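Local coordinates for beta-galactosidase (PDB 4OIF), which probably hydrolyses terminal non-reducing beta-D-galactose residues from beta-D-galactosides, as a zinc-binding, trimeric member of glycoside hydrolase family 42, at residues N22-L27 with V52-A57; N157-E162 with D230-F235; Q348-G353 with K399-I404. One frame throughout, in Å; residues are numbered along the deposited sequence.

Contact 1. Residues N22-L27 with V52-A57; sequences NPDQWL and VFAWSA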
loop_
_atom_site.group_PDB
_atom_site.type_symbol
_atom_site.label_atom_id
_atom_site.label_comp_id
_atom_site.label_asym_id
_atom_site.label_seq_id
_atom_site.Cartn_x
_atom_site.Cartn_y
_atom_site.Cartn_z
ATOM N N ASN A 22 36.586 -1.441 -7.616
ATOM C CA ASN A 22 36.614 -1.762 -6.183
ATOM C C ASN A 22 37.525 -2.916 -5.796
ATOM O O ASN A 22 37.058 -3.926 -5.270
ATOM C CB ASN A 22 35.201 -2.069 -5.701
ATOM C CG ASN A 22 34.281 -0.888 -5.852
ATOM O OD1 ASN A 22 34.497 0.147 -5.228
ATOM N ND2 ASN A 22 33.255 -1.026 -6.683
ATOM N N PRO A 23 38.835 -2.759 -6.033
ATOM C CA PRO A 23 39.808 -3.790 -5.675
ATOM C C PRO A 23 39.841 -4.041 -4.173
ATOM O O PRO A 23 40.288 -5.103 -3.751
ATOM C CB PRO A 23 41.138 -3.200 -6.161
ATOM C CG PRO A 23 40.913 -1.719 -6.132
ATOM C CD PRO A 23 39.493 -1.545 -6.549
ATOM N N ASP A 24 39.360 -3.086 -3.384
ATOM C CA ASP A 24 39.327 -3.244 -1.934
ATOM C C ASP A 24 38.441 -4.431 -1.523
ATOM O O ASP A 24 38.518 -4.917 -0.396
ATOM C CB ASP A 24 38.862 -1.938 -1.252
ATOM C CG ASP A 24 37.653 -1.292 -1.944
ATOM O OD1 ASP A 24 37.661 -1.121 -3.191
ATOM O OD2 ASP A 24 36.682 -0.951 -1.231
ATOM N N GLN A 25 37.614 -4.913 -2.446
ATOM C CA GLN A 25 36.821 -6.111 -2.193
ATOM C C GLN A 25 37.534 -7.389 -2.627
ATOM O O GLN A 25 37.003 -8.488 -2.464
ATOM C CB GLN A 25 35.484 -6.022 -2.907
ATOM C CG GLN A 25 34.668 -4.819 -2.533
ATOM C CD GLN A 25 33.469 -4.660 -3.440
ATOM O OE1 GLN A 25 33.008 -5.630 -4.046
ATOM N NE2 GLN A 25 32.970 -3.433 -3.556
ATOM N N TRP A 26 38.733 -7.242 -3.176
ATOM C CA TRP A 26 39.459 -8.375 -3.737
ATOM C C TRP A 26 40.926 -8.426 -3.296
ATOM O O TRP A 26 41.771 -8.972 -4.005
ATOM C CB TRP A 26 39.391 -8.331 -5.267
ATOM C CG TRP A 26 38.004 -8.358 -5.819
ATOM C CD1 TRP A 26 37.210 -7.284 -6.093
ATOM C CD2 TRP A 26 37.247 -9.520 -6.175
ATOM N NE1 TRP A 26 36.005 -7.702 -6.597
ATOM C CE2 TRP A 26 35.997 -9.070 -6.658
ATOM C CE3 TRP A 26 37.502 -10.896 -6.133
ATOM C CZ2 TRP A 26 35.000 -9.949 -7.100
ATOM C CZ3 TRP A 26 36.517 -11.770 -6.572
ATOM C CH2 TRP A 26 35.278 -11.293 -7.047
ATOM N N LEU A 27 41.227 -7.865 -2.129
ATOM C CA LEU A 27 42.617 -7.748 -1.680
ATOM C C LEU A 27 43.250 -9.105 -1.357
ATOM O O LEU A 27 44.470 -9.244 -1.332
ATOM C CB LEU A 27 42.693 -6.818 -0.465
ATOM C CG LEU A 27 42.312 -5.364 -0.780
ATOM C CD1 LEU A 27 42.466 -4.477 0.453
ATOM C CD2 LEU A 27 43.125 -4.822 -1.976
ATOM N N VAL A 52 35.298 4.717 -3.468
ATOM C CA VAL A 52 33.987 5.300 -3.148
ATOM C C VAL A 52 33.446 4.771 -1.811
ATOM O O VAL A 52 32.885 5.520 -1.008
ATOM C CB VAL A 52 32.949 5.047 -4.267
ATOM C CG1 VAL A 52 31.640 5.743 -3.946
ATOM C CG2 VAL A 52 33.471 5.554 -5.592
ATOM N N PHE A 53 33.651 3.488 -1.555
ATOM C CA PHE A 53 33.219 2.917 -0.296
ATOM C C PHE A 53 34.370 2.222 0.408
ATOM O O PHE A 53 34.188 1.177 1.035
ATOM C CB PHE A 53 32.055 1.958 -0.531
ATOM C CG PHE A 53 30.886 2.611 -1.207
ATOM C CD1 PHE A 53 30.061 3.478 -0.502
ATOM C CD2 PHE A 53 30.630 2.391 -2.545
ATOM C CE1 PHE A 53 28.985 4.101 -1.113
ATOM C CE2 PHE A 53 29.555 3.012 -3.167
ATOM C CZ PHE A 53 28.735 3.875 -2.448
ATOM N N ALA A 54 35.550 2.835 0.341
ATOM C CA ALA A 54 36.776 2.188 0.803
ATOM C C ALA A 54 37.269 2.636 2.184
ATOM O O ALA A 54 38.403 2.320 2.564
ATOM C CB ALA A 54 37.864 2.401 -0.216
ATOM N N TRP A 55 36.424 3.334 2.941
ATOM C CA TRP A 55 36.832 3.848 4.247
ATOM C C TRP A 55 37.304 2.725 5.172
ATOM O O TRP A 55 38.382 2.793 5.776
ATOM C CB TRP A 55 35.687 4.627 4.903
ATOM C CG TRP A 55 36.152 5.578 5.994
ATOM C CD1 TRP A 55 37.285 5.474 6.749
ATOM C CD2 TRP A 55 35.493 6.777 6.430
ATOM N NE1 TRP A 55 37.369 6.524 7.634
ATOM C CE2 TRP A 55 36.287 7.342 7.455
ATOM C CE3 TRP A 55 34.310 7.425 6.057
ATOM C CZ2 TRP A 55 35.937 8.521 8.107
ATOM C CZ3 TRP A 55 33.968 8.601 6.705
ATOM C CH2 TRP A 55 34.780 9.138 7.718
ATOM N N SER A 56 36.491 1.685 5.266
ATOM C CA SER A 56 36.801 0.564 6.125
ATOM C C SER A 56 38.074 -0.151 5.658
ATOM O O SER A 56 38.748 -0.795 6.455
ATOM C CB SER A 56 35.609 -0.393 6.169
ATOM O OG SER A 56 35.982 -1.668 6.633
ATOM N N ALA A 57 38.410 -0.031 4.377
ATOM C CA ALA A 57 39.639 -0.630 3.863
ATOM C C ALA A 57 40.831 0.282 4.104
ATOM O O ALA A 57 41.964 -0.181 4.204
ATOM C CB ALA A 57 39.509 -0.936 2.376
HETATM O O HOH W 1 34.947 2.887 -6.018
HETATM O O HOH W 2 35.200 1.273 -2.498
#
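Asp24 meets Ala54 and Ala57 through van der Waals contacts alone, made from two different parts of its side chain. Its CB lies 3.8 Å from Ala57 CB, methylene against methyl, while OD2 rests against the methyl of Ala54, with Asp24 OD2 to Ala54 CB at 3.7 Å. Asp24 takes the less common chi1 of 44°, with CG between the backbone N and the carbonyl carbon; this lays OD2 over the methyl of Ala54 and beside the water bound to Phe53 N. No direct hydrogen bond spans the two segments.

The polar part of the contact runs through two waters. One receives the Phe53 N-H at 2.9 Å from water to Phe53 N, and it also stands 3.0 Å from both Asn22 OD1 and Asp24 OD2. The other water takes the Val52 N-H, water to Val52 N 3.2 Å, and shares Asn22 OD1 at 2.9 Å. Asn22 OD1 is therefore approached by both waters, while its ND2 is held by Gln361.

These segments follow the adjacent parallel strands 16-21 and 47-50 of the TIM barrel, at their C-terminal ends, where such barrels carry the active site. Ala54 occupies the N-cap position, just before helix 55-58.

Trp69 of helix 68-79 touches Asp24 and Ala54, and Phe53, beside the predicted substrate residues Arg119 and Asn157, meets the ring of Trp196 of the second subunit.

Contact 2. Residues N157-E162 with D230-F235; sequences NEYGGE and DQTISF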
loop_
_atom_site.group_PDB
_atom_site.type_symbol
_atom_site.label_atom_id
_atom_site.label_comp_id
_atom_site.label_asym_id
_atom_site.label_seq_id
_atom_site.Cartn_x
_atom_site.Cartn_y
_atom_site.Cartn_z
ATOM N N ASN A 157 29.363 10.123 -2.405
ATOM C CA ASN A 157 28.616 9.404 -3.422
ATOM C C ASN A 157 27.105 9.597 -3.306
ATOM O O ASN A 157 26.527 9.355 -2.242
ATOM C CB ASN A 157 28.955 7.917 -3.365
ATOM C CG ASN A 157 28.455 7.175 -4.571
ATOM O OD1 ASN A 157 29.085 7.199 -5.633
ATOM N ND2 ASN A 157 27.302 6.529 -4.430
ATOM N N GLU A 158 26.486 10.027 -4.409
ATOM C CA GLU A 158 25.033 10.219 -4.507
ATOM C C GLU A 158 24.418 10.838 -3.251
ATOM O O GLU A 158 23.545 10.233 -2.625
ATOM C CB GLU A 158 24.339 8.882 -4.822
ATOM C CG GLU A 158 24.582 8.392 -6.242
ATOM C CD GLU A 158 23.654 7.266 -6.679
ATOM O OE1 GLU A 158 23.279 6.413 -5.835
ATOM O OE2 GLU A 158 23.302 7.240 -7.883
ATOM N N TYR A 159 24.911 12.019 -2.879
ATOM C CA TYR A 159 24.374 12.797 -1.759
ATOM C C TYR A 159 22.852 12.790 -1.729
ATOM O O TYR A 159 22.209 12.912 -2.773
ATOM C CB TYR A 159 24.841 14.252 -1.840
ATOM C CG TYR A 159 26.238 14.542 -1.351
ATOM C CD1 TYR A 159 26.621 14.231 -0.044
ATOM C CD2 TYR A 159 27.164 15.180 -2.181
ATOM C CE1 TYR A 159 27.901 14.529 0.418
ATOM C CE2 TYR A 159 28.440 15.479 -1.733
ATOM C CZ TYR A 159 28.806 15.158 -0.432
ATOM O OH TYR A 159 30.076 15.452 0.016
ATOM N N GLY A 160 22.270 12.670 -0.542
ATOM C CA GLY A 160 20.829 12.585 -0.452
ATOM C C GLY A 160 20.341 12.148 0.907
ATOM O O GLY A 160 21.054 11.474 1.658
ATOM N N GLY A 161 19.109 12.540 1.224
ATOM C CA GLY A 161 18.511 12.206 2.500
ATOM C C GLY A 161 18.591 13.354 3.488
ATOM O O GLY A 161 19.257 14.369 3.247
ATOM N N GLU A 162 17.918 13.195 4.617
ATOM C CA GLU A 162 17.912 14.250 5.613
ATOM C C GLU A 162 18.042 13.676 7.012
ATOM O O GLU A 162 17.953 12.463 7.216
ATOM C CB GLU A 162 16.639 15.085 5.482
ATOM C CG GLU A 162 15.366 14.265 5.332
ATOM C CD GLU A 162 14.189 15.107 4.865
ATOM O OE1 GLU A 162 14.208 15.574 3.702
ATOM O OE2 GLU A 162 13.244 15.302 5.662
ATOM N N ASP A 230 21.045 23.167 1.557
ATOM C CA ASP A 230 22.123 23.998 2.077
ATOM C C ASP A 230 23.055 23.243 3.019
ATOM O O ASP A 230 24.261 23.379 2.936
ATOM C CB ASP A 230 21.562 25.223 2.792
ATOM C CG ASP A 230 21.168 26.330 1.830
ATOM O OD1 ASP A 230 21.494 26.216 0.630
ATOM O OD2 ASP A 230 20.536 27.315 2.273
ATOM N N GLN A 231 22.499 22.441 3.910
ATOM C CA GLN A 231 23.299 21.743 4.878
ATOM C C GLN A 231 24.106 20.627 4.212
ATOM O O GLN A 231 25.264 20.360 4.603
ATOM C CB GLN A 231 22.404 21.203 6.007
ATOM C CG GLN A 231 23.177 20.686 7.218
ATOM C CD GLN A 231 23.860 21.741 8.047
ATOM O OE1 GLN A 231 24.398 22.718 7.532
ATOM N NE2 GLN A 231 23.857 21.537 9.362
ATOM N N THR A 232 23.520 20.018 3.180
ATOM C CA THR A 232 24.253 19.046 2.362
ATOM C C THR A 232 25.458 19.707 1.664
ATOM O O THR A 232 26.589 19.206 1.739
ATOM C CB THR A 232 23.327 18.402 1.313
ATOM O OG1 THR A 232 22.347 17.611 1.983
ATOM C CG2 THR A 232 24.097 17.515 0.366
ATOM N N ILE A 233 25.217 20.852 1.022
ATOM C CA ILE A 233 26.283 21.590 0.349
ATOM C C ILE A 233 27.373 22.032 1.327
ATOM O O ILE A 233 28.562 21.883 1.049
ATOM C CB ILE A 233 25.747 22.813 -0.377
ATOM C CG1 ILE A 233 24.801 22.378 -1.491
ATOM C CG2 ILE A 233 26.892 23.633 -0.956
ATOM C CD1 ILE A 233 24.289 23.549 -2.351
ATOM N N SER A 234 26.967 22.546 2.480
ATOM C CA SER A 234 27.899 22.890 3.556
ATOM C C SER A 234 28.777 21.685 3.956
ATOM O O SER A 234 30.005 21.834 4.147
ATOM C CB SER A 234 27.127 23.427 4.767
ATOM O OG SER A 234 27.890 23.357 5.962
ATOM N N PHE A 235 28.158 20.503 4.064
ATOM C CA PHE A 235 28.917 19.283 4.343
ATOM C C PHE A 235 29.940 19.028 3.253
ATOM O O PHE A 235 31.087 18.655 3.530
ATOM C CB PHE A 235 27.997 18.071 4.471
ATOM C CG PHE A 235 28.699 16.812 4.923
ATOM C CD1 PHE A 235 29.368 15.999 4.013
ATOM C CD2 PHE A 235 28.672 16.426 6.262
ATOM C CE1 PHE A 235 30.019 14.834 4.433
ATOM C CE2 PHE A 235 29.312 15.257 6.687
ATOM C CZ PHE A 235 29.990 14.463 5.767
HETATM O O HOH W 3 21.405 15.066 1.666
#
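Tyr159 lies against one side of a helix, touching Thr232 near its own backbone and Phe235 at its phenolic end. Thr232 CG2 packs 4.0 Å from Tyr159 CB and equally close to Tyr159 CG, approaching the ring obliquely. Farther out, Tyr159 OH comes to the edge of the Phe235 ring, near its plane, 4.1 Å from Phe235 CD1; the two side chains cross at about a right angle. With Thr232 CG2 anti to the backbone N (OG1 chi1 -66°), the methyl is given to the tyrosine and the hydroxyl to a water, which donates to Thr232 OG1 at 2.7 Å and to Gly161 O at 2.8 Å.

In the next shell, Thr232 OG1 bonds to Val228 O and Tyr159 OH to Glu239, both on the same helix. A phenylalanine in place of Tyr159 would probably keep most of the apolar packing but leave Glu239 without its hydroxyl partner.

Just before Tyr159 come Asn157, a predicted substrate residue, and Glu158, the predicted proton donor. The loop leaves barrel strand 150-154, and Tyr159 touches both helix 218-246 and Thr254 of strand 252-259; helix 127-144 packs on Phe235.

Contact 3. Residues Q348-G353 with K399-I404; sequences QMIAHG and KKMSGI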
loop_
_atom_site.group_PDB
_atom_site.type_symbol
_atom_site.label_atom_id
_atom_site.label_comp_id
_atom_site.label_asym_id
_atom_site.label_seq_id
_atom_site.Cartn_x
_atom_site.Cartn_y
_atom_site.Cartn_z
ATOM N N GLN A 348 24.608 8.215 -27.388
ATOM C CA GLN A 348 23.630 9.248 -27.062
ATOM C C GLN A 348 24.154 10.139 -25.950
ATOM O O GLN A 348 23.963 11.365 -25.962
ATOM C CB GLN A 348 22.291 8.652 -26.645
ATOM C CG GLN A 348 21.245 9.734 -26.420
ATOM C CD GLN A 348 19.982 9.244 -25.741
ATOM O OE1 GLN A 348 19.992 8.248 -25.007
ATOM N NE2 GLN A 348 18.880 9.957 -25.972
ATOM N N MET A 349 24.823 9.513 -24.986
ATOM C CA MET A 349 25.409 10.267 -23.892
ATOM C C MET A 349 26.442 11.254 -24.408
ATOM O O MET A 349 26.425 12.430 -24.017
ATOM C CB MET A 349 26.025 9.326 -22.863
ATOM C CG MET A 349 24.990 8.709 -21.943
ATOM S SD MET A 349 24.235 9.950 -20.880
ATOM C CE MET A 349 22.903 8.995 -20.160
ATOM N N ILE A 350 27.331 10.795 -25.289
ATOM C CA ILE A 350 28.322 11.716 -25.857
ATOM C C ILE A 350 27.652 12.829 -26.687
ATOM O O ILE A 350 28.099 13.974 -26.705
ATOM C CB ILE A 350 29.354 10.961 -26.732
ATOM C CG1 ILE A 350 30.019 9.847 -25.915
ATOM C CG2 ILE A 350 30.416 11.920 -27.324
ATOM C CD1 ILE A 350 30.751 10.350 -24.691
ATOM N N ALA A 351 26.564 12.493 -27.362
ATOM C CA ALA A 351 25.928 13.423 -28.278
ATOM C C ALA A 351 25.276 14.611 -27.552
ATOM O O ALA A 351 25.196 15.710 -28.102
ATOM C CB ALA A 351 24.902 12.692 -29.124
ATOM N N HIS A 352 24.813 14.390 -26.326
ATOM C CA HIS A 352 24.146 15.440 -25.573
ATOM C C HIS A 352 25.111 16.152 -24.640
ATOM O O HIS A 352 24.695 17.000 -23.862
ATOM C CB HIS A 352 22.965 14.879 -24.777
ATOM C CG HIS A 352 21.737 14.633 -25.603
ATOM N ND1 HIS A 352 20.698 15.536 -25.678
ATOM C CD2 HIS A 352 21.386 13.590 -26.392
ATOM C CE1 HIS A 352 19.762 15.060 -26.480
ATOM N NE2 HIS A 352 20.153 13.879 -26.925
ATOM N N GLY A 353 26.402 15.827 -24.732
ATOM C CA GLY A 353 27.415 16.628 -24.068
ATOM C C GLY A 353 28.429 15.957 -23.151
ATOM O O GLY A 353 29.373 16.604 -22.700
ATOM N N LYS A 399 37.994 5.870 -28.589
ATOM C CA LYS A 399 39.368 6.234 -28.911
ATOM C C LYS A 399 39.462 7.064 -30.196
ATOM O O LYS A 399 40.379 7.864 -30.352
ATOM C CB LYS A 399 40.238 4.981 -29.008
ATOM C CG LYS A 399 40.474 4.361 -27.641
ATOM C CD LYS A 399 41.326 3.104 -27.668
ATOM C CE LYS A 399 41.733 2.733 -26.241
ATOM N NZ LYS A 399 42.460 1.433 -26.132
ATOM N N LYS A 400 38.504 6.899 -31.105
ATOM C CA LYS A 400 38.507 7.672 -32.346
ATOM C C LYS A 400 37.754 8.986 -32.209
ATOM O O LYS A 400 37.507 9.655 -33.210
ATOM C CB LYS A 400 37.887 6.879 -33.500
ATOM C CG LYS A 400 38.453 5.488 -33.715
ATOM C CD LYS A 400 37.698 4.765 -34.828
ATOM C CE LYS A 400 38.141 3.308 -34.967
ATOM N NZ LYS A 400 37.383 2.599 -36.043
ATOM N N MET A 401 37.396 9.366 -30.984
ATOM C CA MET A 401 36.491 10.502 -30.792
ATOM C C MET A 401 37.058 11.646 -29.947
ATOM O O MET A 401 36.308 12.461 -29.418
ATOM C CB MET A 401 35.171 9.998 -30.174
ATOM C CG MET A 401 34.279 9.252 -31.170
ATOM S SD MET A 401 32.942 8.297 -30.430
ATOM C CE MET A 401 31.857 9.579 -29.809
ATOM N N SER A 402 38.379 11.737 -29.839
ATOM C CA SER A 402 38.976 12.709 -28.929
ATOM C C SER A 402 38.717 14.161 -29.323
ATOM O O SER A 402 38.861 15.062 -28.504
ATOM C CB SER A 402 40.477 12.466 -28.826
ATOM O OG SER A 402 41.070 12.513 -30.103
ATOM N N GLY A 403 38.332 14.393 -30.571
ATOM C CA GLY A 403 38.050 15.739 -31.042
ATOM C C GLY A 403 36.749 16.296 -30.494
ATOM O O GLY A 403 36.525 17.509 -30.468
ATOM N N ILE A 404 35.883 15.396 -30.048
ATOM C CA ILE A 404 34.619 15.798 -29.469
ATOM C C ILE A 404 34.832 16.327 -28.037
ATOM O O ILE A 404 34.067 17.175 -27.541
ATOM C CB ILE A 404 33.638 14.623 -29.503
ATOM C CG1 ILE A 404 33.453 14.166 -30.954
ATOM C CG2 ILE A 404 32.303 15.007 -28.892
ATOM C CD1 ILE A 404 32.901 12.746 -31.098
#
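A single methyl group, Ile350 CG2, makes both close contacts between these segments. It stands 3.7 Å from Met401 CE and 3.9 Å from Ile404 CG2, and the two directions open at about 92°, so the methyl sits in a corner formed by the thioether end and the isoleucine branch. Everything here is apolar; no hydrogen bond crosses.

The torsions explain the choice of branch. In Ile350 CG2 is anti to the backbone N, and this directs it from the helix into the corner. Ile404 offers its own CG2, the two isoleucines crossing at about a right angle. Met401 bends at chi3, 69°, which folds its terminal methyl toward Ile350 and also brings Met401 CE within 3.6 Å of Ile404 CD1, so the corner's two walls touch each other. Ile404 N bonds to Met401 O at 3.0 Å, closing the turn that carries both residues.

On the helix side, Gly353, with positive phi (128°), is the C-prime residue of a Schellman motif: its N bonds to Ile350 O at 3.2 Å, and the N of the next residue bonds to Met349 O. Arg633 also bonds to Ile350 O.

Phe642 of strand 638-645 touches both Ile350 and Met401, and Tyr640 packs on Ile404. The arrangement belongs to the end of the TIM barrel opposite the active-site end, where the C-terminal end of helix 341-351 leads into strand 356-359 and meets the chain leaving helix 386-399, with the C-terminal beta domain packed against both.

From the N terminus the three contacts follow in series, none enclosing or crossing another. Contact 1 closes a short span holding helix 30-42 and strand 47-50, and joins the loops that follow the first two barrel strands. Contact 2 closes a 67-residue excursion after strand 150-154, back onto helix 218-246 that leads to strand 252-259. Contact 3 spans strand 356-359 and helix 386-399, bringing the end of helix 341-351 to the chain just after helix 386-399. Contacts 1 and 2 touch, Val52 CG1 lying 3.4 Å from Asn157 OD1, on the predicted substrate side of the barrel. Contact 3 stays apart, its centre about 31 Å from each of the other two centres, beside the C-terminal domain.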